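Local structure of signal recognition particle receptor FtsY (Sulfolobus acidocaldarius, 5L3S) at residues V26-E29 and L30-L34; I69-N72 and T73-S77; T88-I91 and E92-R95; K120-N123 and M124-N128. The protein serves as the receptor for the signal recognition particle, an SRP54-type protein that joins a helical bundle domain to a P-loop nucleotide-binding domain. One frame throughout, in Å; residues are numbered along the deposited sequence.

Interaction 1 (V26-E29 and L30-L34)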
loop_
_atom_site.group_PDB
_atom_site.type_symbol
_atom_site.label_atom_id
_atom_site.label_comp_id
_atom_site.label_asym_id
_atom_site.label_seq_id
_atom_site.Cartn_x
_atom_site.Cartn_y
_atom_site.Cartn_z
ATOM N N VAL B 26 10.922 18.827 22.644
ATOM C CA VAL B 26 10.249 19.128 21.388
ATOM C C VAL B 26 10.737 18.229 20.247
ATOM O O VAL B 26 9.963 17.874 19.350
ATOM C CB VAL B 26 10.353 20.633 21.019
ATOM C CG1 VAL B 26 11.796 21.033 20.760
ATOM C CG2 VAL B 26 9.474 20.942 19.815
ATOM N N ILE B 27 12.010 17.843 20.284
ATOM C CA ILE B 27 12.548 16.956 19.252
ATOM C C ILE B 27 11.844 15.594 19.306
ATOM O O ILE B 27 11.553 14.987 18.269
ATOM C CB ILE B 27 14.089 16.791 19.373
ATOM C CG1 ILE B 27 14.805 18.087 18.998
ATOM C CG2 ILE B 27 14.597 15.703 18.449
ATOM C CD1 ILE B 27 14.656 18.471 17.558
ATOM N N GLU B 28 11.548 15.123 20.513
ATOM C CA GLU B 28 10.827 13.864 20.646
ATOM C C GLU B 28 9.382 13.940 20.157
ATOM O O GLU B 28 8.912 13.018 19.486
ATOM C CB GLU B 28 10.903 13.310 22.069
ATOM C CG GLU B 28 12.300 12.828 22.451
ATOM C CD GLU B 28 12.893 11.877 21.419
ATOM O OE1 GLU B 28 12.353 10.763 21.244
ATOM O OE2 GLU B 28 13.900 12.246 20.779
ATOM N N GLU B 29 8.672 15.015 20.485
ATOM C CA GLU B 29 7.315 15.179 19.953
ATOM C C GLU B 29 7.337 15.218 18.424
ATOM O O GLU B 29 6.487 14.617 17.768
ATOM C CB GLU B 29 6.647 16.441 20.497
ATOM C CG GLU B 29 6.194 16.332 21.944
ATOM C CD GLU B 29 5.638 17.637 22.494
ATOM O OE1 GLU B 29 5.751 18.677 21.808
ATOM O OE2 GLU B 29 5.087 17.622 23.617
ATOM N N LEU B 30 8.317 15.918 17.860
ATOM C CA LEU B 30 8.441 15.994 16.406
ATOM C C LEU B 30 8.770 14.637 15.782
ATOM O O LEU B 30 8.319 14.334 14.676
ATOM C CB LEU B 30 9.482 17.038 15.999
ATOM C CG LEU B 30 9.052 18.484 16.268
ATOM C CD1 LEU B 30 10.196 19.467 16.021
ATOM C CD2 LEU B 30 7.831 18.840 15.425
ATOM N N ARG B 31 9.558 13.833 16.490
ATOM C CA ARG B 31 9.932 12.523 15.990
ATOM C C ARG B 31 8.709 11.641 15.843
ATOM O O ARG B 31 8.549 10.957 14.839
ATOM C CB ARG B 31 10.935 11.831 16.910
ATOM C CG ARG B 31 11.297 10.426 16.420
ATOM C CD ARG B 31 12.069 9.638 17.474
ATOM N NE ARG B 31 13.215 10.389 17.982
ATOM C CZ ARG B 31 14.340 10.595 17.303
ATOM N NH1 ARG B 31 14.480 10.113 16.066
ATOM N NH2 ARG B 31 15.325 11.298 17.859
ATOM N N PHE B 32 7.837 11.667 16.840
ATOM C CA PHE B 32 6.646 10.832 16.780
ATOM C C PHE B 32 5.608 11.338 15.774
ATOM O O PHE B 32 4.862 10.549 15.196
ATOM C CB PHE B 32 6.084 10.604 18.178
ATOM C CG PHE B 32 7.006 9.805 19.045
ATOM C CD1 PHE B 32 7.323 8.497 18.707
ATOM C CD2 PHE B 32 7.603 10.368 20.164
ATOM C CE1 PHE B 32 8.192 7.757 19.485
ATOM C CE2 PHE B 32 8.469 9.635 20.936
ATOM C CZ PHE B 32 8.765 8.330 20.596
ATOM N N GLN B 33 5.594 12.645 15.541
ATOM C CA GLN B 33 4.734 13.224 14.519
ATOM C C GLN B 33 5.171 12.782 13.120
ATOM O O GLN B 33 4.345 12.368 12.307
ATOM C CB GLN B 33 4.723 14.760 14.627
ATOM C CG GLN B 33 3.764 15.432 13.650
ATOM C CD GLN B 33 3.444 16.873 14.028
ATOM O OE1 GLN B 33 3.958 17.401 15.019
ATOM N NE2 GLN B 33 2.588 17.515 13.237
ATOM N N LEU B 34 6.469 12.867 12.841
ATOM C CA LEU B 34 6.993 12.425 11.549
ATOM C C LEU B 34 6.802 10.918 11.354
ATOM O O LEU B 34 6.399 10.474 10.279
ATOM C CB LEU B 34 8.475 12.785 11.409
ATOM C CG LEU B 34 8.797 14.293 11.420
ATOM C CD1 LEU B 34 10.296 14.549 11.517
ATOM C CD2 LEU B 34 8.221 14.937 10.194
#
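The carboxylate oxygen OE2 of E28 is reached by two N-H groups of R31, three residues on in helix 20-36, with R31 NE and R31 NH2 each lying 3.4 Å from it. Both bonds are weak, and so is a third, from R31 NE to E28 OE1 at 3.4 Å. Together they make a loose salt bridge in which E28 CD sits at the edge of the guanidinium, in its plane, while the two flat groups are turned 34° from each other. The side chains run side by side and point the same way. R31 starts out with CG opposite its backbone N and bends about its CG-CD bond (chi3 -52°), and a matching bend in E28 (chi2 -51°) brings the carboxylate to it.

F32 leans over the same turn. Its ring atom CD2 comes within 3.0 Å of E28 O, meeting it obliquely, and that carbonyl also accepts F32 N at 3.2 Å. On the inner flank L30 CD1 touches V26 CG2 at 4.1 Å, two methyl groups lying alongside, and L30 N bonds to V26 O at 3.0 Å. This apolar flank packs on V70 and L74 of helix 66-85, and R31 rests its chain against T44 and L48 of helix 41-55. F32 meets an aromatic ring of another protein chain.

The helix is thus divided by chemistry: an apolar side sunk in the bundle, and a polar flank where a stretched ion pair, probably softened by its partly exposed setting, adds only a modest charge link to the backbone ladder.

Interaction 2 (I69-N72 and T73-S77); sequences IVIN and TLKKS
Residues 69-77 follow one unbroken helical course, each amide from T73 to K76 bonding to the carbonyl four residues earlier; the K75 N to I71 O bond, at 2.9 Å, is typical. I69 O carries a double load. It accepts T73 N at 2.8 Å and also the T73 hydroxyl, OG1 at a short 2.5 Å, and the two donors come in from opposite faces of the carbonyl plane. The hydroxyl is placed for this because OG1 lies beside the backbone N, opposite the carbonyl carbon (chi1 -56°), which swings it back over the preceding turn. The same turn brings OG1 to 3.8 Å from I69 CG2, where the two side chains cross obliquely.

On another flank, I71 and K75 run alongside each other in the same direction. K75 leaves the backbone with CG over I71 O, 3.3 Å away, and then stays extended, so that CE, near the end of the lysine, rests 3.7 Å from the I71 CG2 methyl. The chain of K75 also touches V291 and F295 of helix 287-295.

V70 and L74 form the buried stripe. They pack against helix 20-36 and helix 41-55, with V70 on L23 and L51 and L74 on I47, and the T73 side chain touches L51 and L55 of helix 41-55. A threonine hydroxyl bonded to the carbonyl four residues back is a familiar feature of helices; here it lies on helix 66-85, which packs against helices 20-36 and 41-55 in the SRP54-type helical bundle.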
loop_
_atom_site.group_PDB
_atom_site.type_symbol
_atom_site.label_atom_id
_atom_site.label_comp_id
_atom_site.label_asym_id
_atom_site.label_seq_id
_atom_site.Cartn_x
_atom_site.Cartn_y
_atom_site.Cartn_z
ATOM N N ILE B 69 10.225 28.100 17.701
ATOM C CA ILE B 69 11.343 28.286 16.773
ATOM C C ILE B 69 11.788 26.943 16.180
ATOM O O ILE B 69 12.117 26.856 14.998
ATOM C CB ILE B 69 12.545 29.016 17.428
ATOM C CG1 ILE B 69 12.241 30.505 17.596
ATOM C CG2 ILE B 69 13.803 28.880 16.578
ATOM C CD1 ILE B 69 11.755 30.888 18.967
ATOM N N VAL B 70 11.783 25.900 17.005
ATOM C CA VAL B 70 12.154 24.560 16.557
ATOM C C VAL B 70 11.184 24.052 15.505
ATOM O O VAL B 70 11.595 23.567 14.449
ATOM C CB VAL B 70 12.178 23.556 17.731
ATOM C CG1 VAL B 70 12.397 22.126 17.223
ATOM C CG2 VAL B 70 13.254 23.945 18.721
ATOM N N ILE B 71 9.892 24.169 15.795
ATOM C CA ILE B 71 8.858 23.697 14.880
ATOM C C ILE B 71 8.897 24.476 13.569
ATOM O O ILE B 71 8.819 23.894 12.485
ATOM C CB ILE B 71 7.460 23.792 15.524
ATOM C CG1 ILE B 71 7.345 22.782 16.674
ATOM C CG2 ILE B 71 6.376 23.537 14.502
ATOM C CD1 ILE B 71 6.100 22.957 17.535
ATOM N N ASN B 72 9.034 25.794 13.663
ATOM C CA ASN B 72 9.101 26.616 12.459
ATOM C C ASN B 72 10.364 26.371 11.644
ATOM O O ASN B 72 10.320 26.385 10.416
ATOM C CB ASN B 72 8.956 28.102 12.794
ATOM C CG ASN B 72 7.529 28.476 13.101
ATOM O OD1 ASN B 72 6.606 27.704 12.828
ATOM N ND2 ASN B 72 7.331 29.661 13.667
ATOM N N THR B 73 11.488 26.158 12.323
ATOM C CA THR B 73 12.735 25.828 11.634
ATOM C C THR B 73 12.563 24.510 10.858
ATOM O O THR B 73 13.020 24.381 9.719
ATOM C CB THR B 73 13.921 25.727 12.617
ATOM O OG1 THR B 73 14.029 26.948 13.354
ATOM C CG2 THR B 73 15.224 25.493 11.877
ATOM N N LEU B 74 11.891 23.538 11.469
ATOM C CA LEU B 74 11.638 22.264 10.786
ATOM C C LEU B 74 10.697 22.402 9.584
ATOM O O LEU B 74 10.945 21.822 8.523
ATOM C CB LEU B 74 11.097 21.206 11.756
ATOM C CG LEU B 74 10.836 19.846 11.102
ATOM C CD1 LEU B 74 12.129 19.296 10.529
ATOM C CD2 LEU B 74 10.221 18.843 12.091
ATOM N N LYS B 75 9.611 23.152 9.749
ATOM C CA LYS B 75 8.671 23.363 8.653
ATOM C C LYS B 75 9.372 24.042 7.488
ATOM O O LYS B 75 9.141 23.704 6.330
ATOM C CB LYS B 75 7.490 24.226 9.096
ATOM C CG LYS B 75 6.554 23.575 10.100
ATOM C CD LYS B 75 5.347 24.480 10.314
ATOM C CE LYS B 75 4.452 23.978 11.427
ATOM N NZ LYS B 75 3.261 24.863 11.588
ATOM N N LYS B 76 10.225 25.009 7.812
ATOM C CA LYS B 76 10.991 25.738 6.813
ATOM C C LYS B 76 12.025 24.843 6.123
ATOM O O LYS B 76 12.209 24.932 4.911
ATOM C CB LYS B 76 11.649 26.965 7.453
ATOM C CG LYS B 76 12.686 27.672 6.591
ATOM C CD LYS B 76 12.085 28.245 5.314
ATOM C CE LYS B 76 13.116 29.073 4.555
ATOM N NZ LYS B 76 12.618 29.568 3.241
ATOM N N SER B 77 12.682 23.965 6.880
ATOM C CA SER B 77 13.656 23.044 6.282
ATOM C C SER B 77 12.991 22.007 5.373
ATOM O O SER B 77 13.508 21.687 4.300
ATOM C CB SER B 77 14.495 22.338 7.348
ATOM O OG SER B 77 15.338 23.266 8.019
#

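Interaction 3 (T88-I91 and E92-R95)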
loop_
_atom_site.group_PDB
_atom_site.type_symbol
_atom_site.label_atom_id
_atom_site.label_comp_id
_atom_site.label_asym_id
_atom_site.label_seq_id
_atom_site.Cartn_x
_atom_site.Cartn_y
_atom_site.Cartn_z
ATOM N N THR B 88 10.276 21.140 -13.726
ATOM C CA THR B 88 9.294 21.785 -14.591
ATOM C C THR B 88 7.977 21.014 -14.588
ATOM O O THR B 88 7.965 19.781 -14.547
ATOM C CB THR B 88 9.813 21.895 -16.039
ATOM O OG1 THR B 88 11.092 22.541 -16.036
ATOM C CG2 THR B 88 8.851 22.702 -16.899
ATOM N N ASP B 89 6.869 21.749 -14.617
ATOM C CA ASP B 89 5.540 21.148 -14.688
ATOM C C ASP B 89 5.434 20.227 -15.902
ATOM O O ASP B 89 5.915 20.570 -16.984
ATOM C CB ASP B 89 4.484 22.250 -14.761
ATOM C CG ASP B 89 3.085 21.704 -14.941
ATOM O OD1 ASP B 89 2.545 21.121 -13.978
ATOM O OD2 ASP B 89 2.522 21.864 -16.041
ATOM N N LEU B 90 4.793 19.072 -15.728
ATOM C CA LEU B 90 4.782 18.041 -16.765
ATOM C C LEU B 90 4.089 18.489 -18.042
ATOM O O LEU B 90 4.525 18.160 -19.144
ATOM C CB LEU B 90 4.134 16.753 -16.251
ATOM C CG LEU B 90 4.024 15.623 -17.277
ATOM C CD1 LEU B 90 5.403 15.230 -17.793
ATOM C CD2 LEU B 90 3.320 14.426 -16.682
ATOM N N ILE B 91 2.996 19.222 -17.897
ATOM C CA ILE B 91 2.271 19.691 -19.067
ATOM C C ILE B 91 3.127 20.687 -19.845
ATOM O O ILE B 91 3.181 20.640 -21.074
ATOM C CB ILE B 91 0.907 20.286 -18.679
ATOM C CG1 ILE B 91 -0.006 19.171 -18.160
ATOM C CG2 ILE B 91 0.259 20.982 -19.872
ATOM C CD1 ILE B 91 -1.053 19.657 -17.193
ATOM N N GLU B 92 3.831 21.559 -19.126
ATOM C CA GLU B 92 4.725 22.512 -19.779
ATOM C C GLU B 92 5.861 21.763 -20.471
ATOM O O GLU B 92 6.257 22.129 -21.581
ATOM C CB GLU B 92 5.265 23.555 -18.783
ATOM C CG GLU B 92 6.322 24.486 -19.374
ATOM C CD GLU B 92 6.974 25.376 -18.329
ATOM O OE1 GLU B 92 6.383 25.551 -17.240
ATOM O OE2 GLU B 92 8.082 25.896 -18.594
ATOM N N LYS B 93 6.353 20.703 -19.830
ATOM C CA LYS B 93 7.370 19.821 -20.412
ATOM C C LYS B 93 6.907 19.251 -21.749
ATOM O O LYS B 93 7.632 19.300 -22.739
ATOM C CB LYS B 93 7.665 18.635 -19.491
ATOM C CG LYS B 93 8.740 18.836 -18.430
ATOM C CD LYS B 93 8.990 17.505 -17.701
ATOM C CE LYS B 93 9.832 17.661 -16.436
ATOM N NZ LYS B 93 11.275 17.862 -16.745
ATOM N N ILE B 94 5.703 18.690 -21.759
ATOM C CA ILE B 94 5.137 18.115 -22.981
ATOM C C ILE B 94 4.943 19.188 -24.057
ATOM O O ILE B 94 5.401 19.023 -25.187
ATOM C CB ILE B 94 3.803 17.404 -22.714
ATOM C CG1 ILE B 94 4.002 16.264 -21.709
ATOM C CG2 ILE B 94 3.216 16.877 -24.028
ATOM C CD1 ILE B 94 2.718 15.610 -21.263
ATOM N N ARG B 95 4.276 20.286 -23.705
ATOM C CA ARG B 95 4.079 21.389 -24.664
ATOM C C ARG B 95 5.382 21.954 -25.226
ATOM O O ARG B 95 5.440 22.375 -26.385
ATOM C CB ARG B 95 3.259 22.522 -24.035
ATOM C CG ARG B 95 1.761 22.240 -23.892
ATOM C CD ARG B 95 1.153 23.184 -22.863
ATOM N NE ARG B 95 -0.303 23.089 -22.766
ATOM C CZ ARG B 95 -1.034 23.794 -21.905
ATOM N NH1 ARG B 95 -0.444 24.637 -21.067
ATOM N NH2 ARG B 95 -2.355 23.659 -21.880
HETATM O O HOH W 1 7.264 24.548 -14.467
#
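T88 and E92 meet at about a right angle, the T88 methyl CG2 resting 3.6 Å from E92 CD. E92 is extended, with CG opposite its backbone N (chi1 174°), and this carries the carboxylate back alongside the first turn, toward T88 and the N-cap residue. There a water joins it to D89: the water accepts from D89 N at 2.8 Å and donates to E92 OE1 at 3.1 Å. The link recalls a capping box, but with a water standing in for the direct bond. D89 completes the cap with its own carboxylate, OD2 accepting from E92 N at 3.4 Å and from I91 N, both bonds weak. The negative group thereby faces the amide end of the helix, which would probably stabilise it.

K93 also runs back toward the N-terminal end, along another flank of T88: CG lies 4.0 Å from T88 CB, and CE settles 3.4 Å from T88 O before a bend at chi4 (-76°) redirects the ammonium end. One turn on, R95 lies alongside I91 and points the same way. From CG to NE the arginine is extended; I91 CG2 sits 3.5 Å above one face of the guanidinium, toward its rim, and NH2 makes a weak hydrogen bond to N128 O, after helix 114-127. L90 and I94 supply the buried flank, L90 CG approaching I94 CD1 at 4.2 Å.

This short helix lies against the sheet chiefly through L90, which touches F216 on strand 216-222 and Y272 on strand 270-274, with D89 on Y272 and K93 on F216, while I91 and I94 pack on M124 and L125 of helix 114-127.

Interaction 4 (K120-N123 and M124-N128); sequences KVVN and MLKKN
Helix 114-127 runs through both segments and ends in them: L125 N bonds to V121 O and K126 N to V122 O, each at 2.9 Å, whereas N128 has left helical geometry. Its backbone N makes only weak bonds to M124 O and L125 O. Its side chain bonds there as well, N128 ND2 reaching M124 O at 2.9 Å with a straight N-H (166°). The donor stands above the carbonyl plane, while the acceptor lies in the plane of the asparagine amide.

On the buried side, V121 and L125 lie alongside each other, V121 CG1 touching L125 CD1 at 3.8 Å. V121 CG1 is also 4.3 Å from M124 CE, the methyl brought round by a bend at chi3 (54°). On the outer side, K127 passes over N123 at a slant, its CG 3.0 Å from N123 O and its CE 3.7 Å from N123 OD1.

K120 sends its chain away from this turn into the pocket of phosphoaminophosphonic acid-guanylate ester, where NZ bonds to G276 O and D281 O and more weakly to O6 of the ligand. V122 and L125 pack on strands 132-137 and 186-191.

The chemistry is split by position: methyl groups hold the helix to the sheet, an amide closes its carbonyl end, and the buried K120 ammonium, gripped by carbonyl oxygens, probably owes its fixed place to them.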
loop_
_atom_site.group_PDB
_atom_site.type_symbol
_atom_site.label_atom_id
_atom_site.label_comp_id
_atom_site.label_asym_id
_atom_site.label_seq_id
_atom_site.Cartn_x
_atom_site.Cartn_y
_atom_site.Cartn_z
ATOM N N LYS B 120 -6.541 8.996 -14.932
ATOM C CA LYS B 120 -6.579 10.360 -14.426
ATOM C C LYS B 120 -5.661 11.269 -15.238
ATOM O O LYS B 120 -5.986 12.434 -15.484
ATOM C CB LYS B 120 -6.127 10.405 -12.953
ATOM C CG LYS B 120 -6.975 9.570 -11.997
ATOM C CD LYS B 120 -6.404 9.663 -10.585
ATOM C CE LYS B 120 -7.158 8.759 -9.612
ATOM N NZ LYS B 120 -6.664 8.970 -8.207
ATOM N N VAL B 121 -4.503 10.739 -15.624
ATOM C CA VAL B 121 -3.549 11.506 -16.411
ATOM C C VAL B 121 -4.130 11.803 -17.789
ATOM O O VAL B 121 -4.029 12.925 -18.288
ATOM C CB VAL B 121 -2.174 10.797 -16.505
ATOM C CG1 VAL B 121 -1.250 11.537 -17.486
ATOM C CG2 VAL B 121 -1.509 10.744 -15.121
ATOM N N VAL B 122 -4.756 10.812 -18.410
ATOM C CA VAL B 122 -5.501 11.078 -19.645
ATOM C C VAL B 122 -6.514 12.207 -19.465
ATOM O O VAL B 122 -6.601 13.117 -20.293
ATOM C CB VAL B 122 -6.271 9.825 -20.132
ATOM C CG1 VAL B 122 -7.197 10.195 -21.308
ATOM C CG2 VAL B 122 -5.297 8.743 -20.535
ATOM N N ASN B 123 -7.299 12.134 -18.390
ATOM C CA ASN B 123 -8.278 13.186 -18.119
ATOM C C ASN B 123 -7.634 14.568 -17.990
ATOM O O ASN B 123 -8.148 15.552 -18.517
ATOM C CB ASN B 123 -9.095 12.885 -16.870
ATOM C CG ASN B 123 -10.195 13.886 -16.653
ATOM O OD1 ASN B 123 -11.161 13.924 -17.403
ATOM N ND2 ASN B 123 -10.054 14.713 -15.624
ATOM N N MET B 124 -6.494 14.633 -17.317
ATOM C CA MET B 124 -5.824 15.911 -17.122
ATOM C C MET B 124 -5.307 16.408 -18.473
ATOM O O MET B 124 -5.453 17.581 -18.799
ATOM C CB MET B 124 -4.684 15.786 -16.106
ATOM C CG MET B 124 -3.871 17.077 -15.929
ATOM S SD MET B 124 -2.494 16.789 -14.809
ATOM C CE MET B 124 -1.697 15.380 -15.575
ATOM N N LEU B 125 -4.742 15.503 -19.272
ATOM C CA LEU B 125 -4.210 15.870 -20.594
ATOM C C LEU B 125 -5.307 16.371 -21.542
ATOM O O LEU B 125 -5.111 17.355 -22.281
ATOM C CB LEU B 125 -3.431 14.697 -21.215
ATOM C CG LEU B 125 -2.141 14.282 -20.486
ATOM C CD1 LEU B 125 -1.571 12.953 -21.008
ATOM C CD2 LEU B 125 -1.083 15.371 -20.574
ATOM N N LYS B 126 -6.459 15.703 -21.518
ATOM C CA LYS B 126 -7.605 16.140 -22.308
ATOM C C LYS B 126 -8.033 17.558 -21.959
ATOM O O LYS B 126 -8.336 18.352 -22.854
ATOM C CB LYS B 126 -8.804 15.204 -22.147
ATOM C CG LYS B 126 -8.679 13.877 -22.845
ATOM C CD LYS B 126 -10.045 13.392 -23.308
ATOM C CE LYS B 126 -10.987 13.141 -22.138
ATOM N NZ LYS B 126 -12.393 12.952 -22.604
ATOM N N LYS B 127 -8.052 17.877 -20.666
ATOM C CA LYS B 127 -8.408 19.226 -20.207
ATOM C C LYS B 127 -7.371 20.261 -20.649
ATOM O O LYS B 127 -7.664 21.458 -20.730
ATOM C CB LYS B 127 -8.525 19.264 -18.679
ATOM C CG LYS B 127 -9.457 18.227 -18.079
ATOM C CD LYS B 127 -10.915 18.649 -18.137
ATOM C CE LYS B 127 -11.827 17.513 -17.696
ATOM N NZ LYS B 127 -13.258 17.929 -17.661
ATOM N N ASN B 128 -6.149 19.804 -20.904
ATOM C CA ASN B 128 -5.088 20.693 -21.370
ATOM C C ASN B 128 -4.950 20.665 -22.890
ATOM O O ASN B 128 -3.959 21.142 -23.441
ATOM C CB ASN B 128 -3.758 20.339 -20.705
ATOM C CG ASN B 128 -3.658 20.873 -19.290
ATOM O OD1 ASN B 128 -3.226 22.012 -19.073
ATOM N ND2 ASN B 128 -4.075 20.064 -18.318
#

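All four contacts are local, each within a single continuous stretch, so none closes a long loop; they follow in series along the chain, and none nests or crosses. Interactions 1 and 2 lie on helices 20-36 and 66-85 of the helical bundle, and pack directly: L30 CD1 is 3.7 Å from V70 CG1. The chain then passes to helix 90-96, interaction 3, whose centre lies 32 Å from that of interaction 2. Interaction 4, on helix 114-127 after strand 102-107, adjoins it, I94 CD1 touching L125 CD2 at 3.9 Å. Two pairs thus result, one tying bundle helices together, the other joining two helices beside the nucleotide-binding domain's sheet.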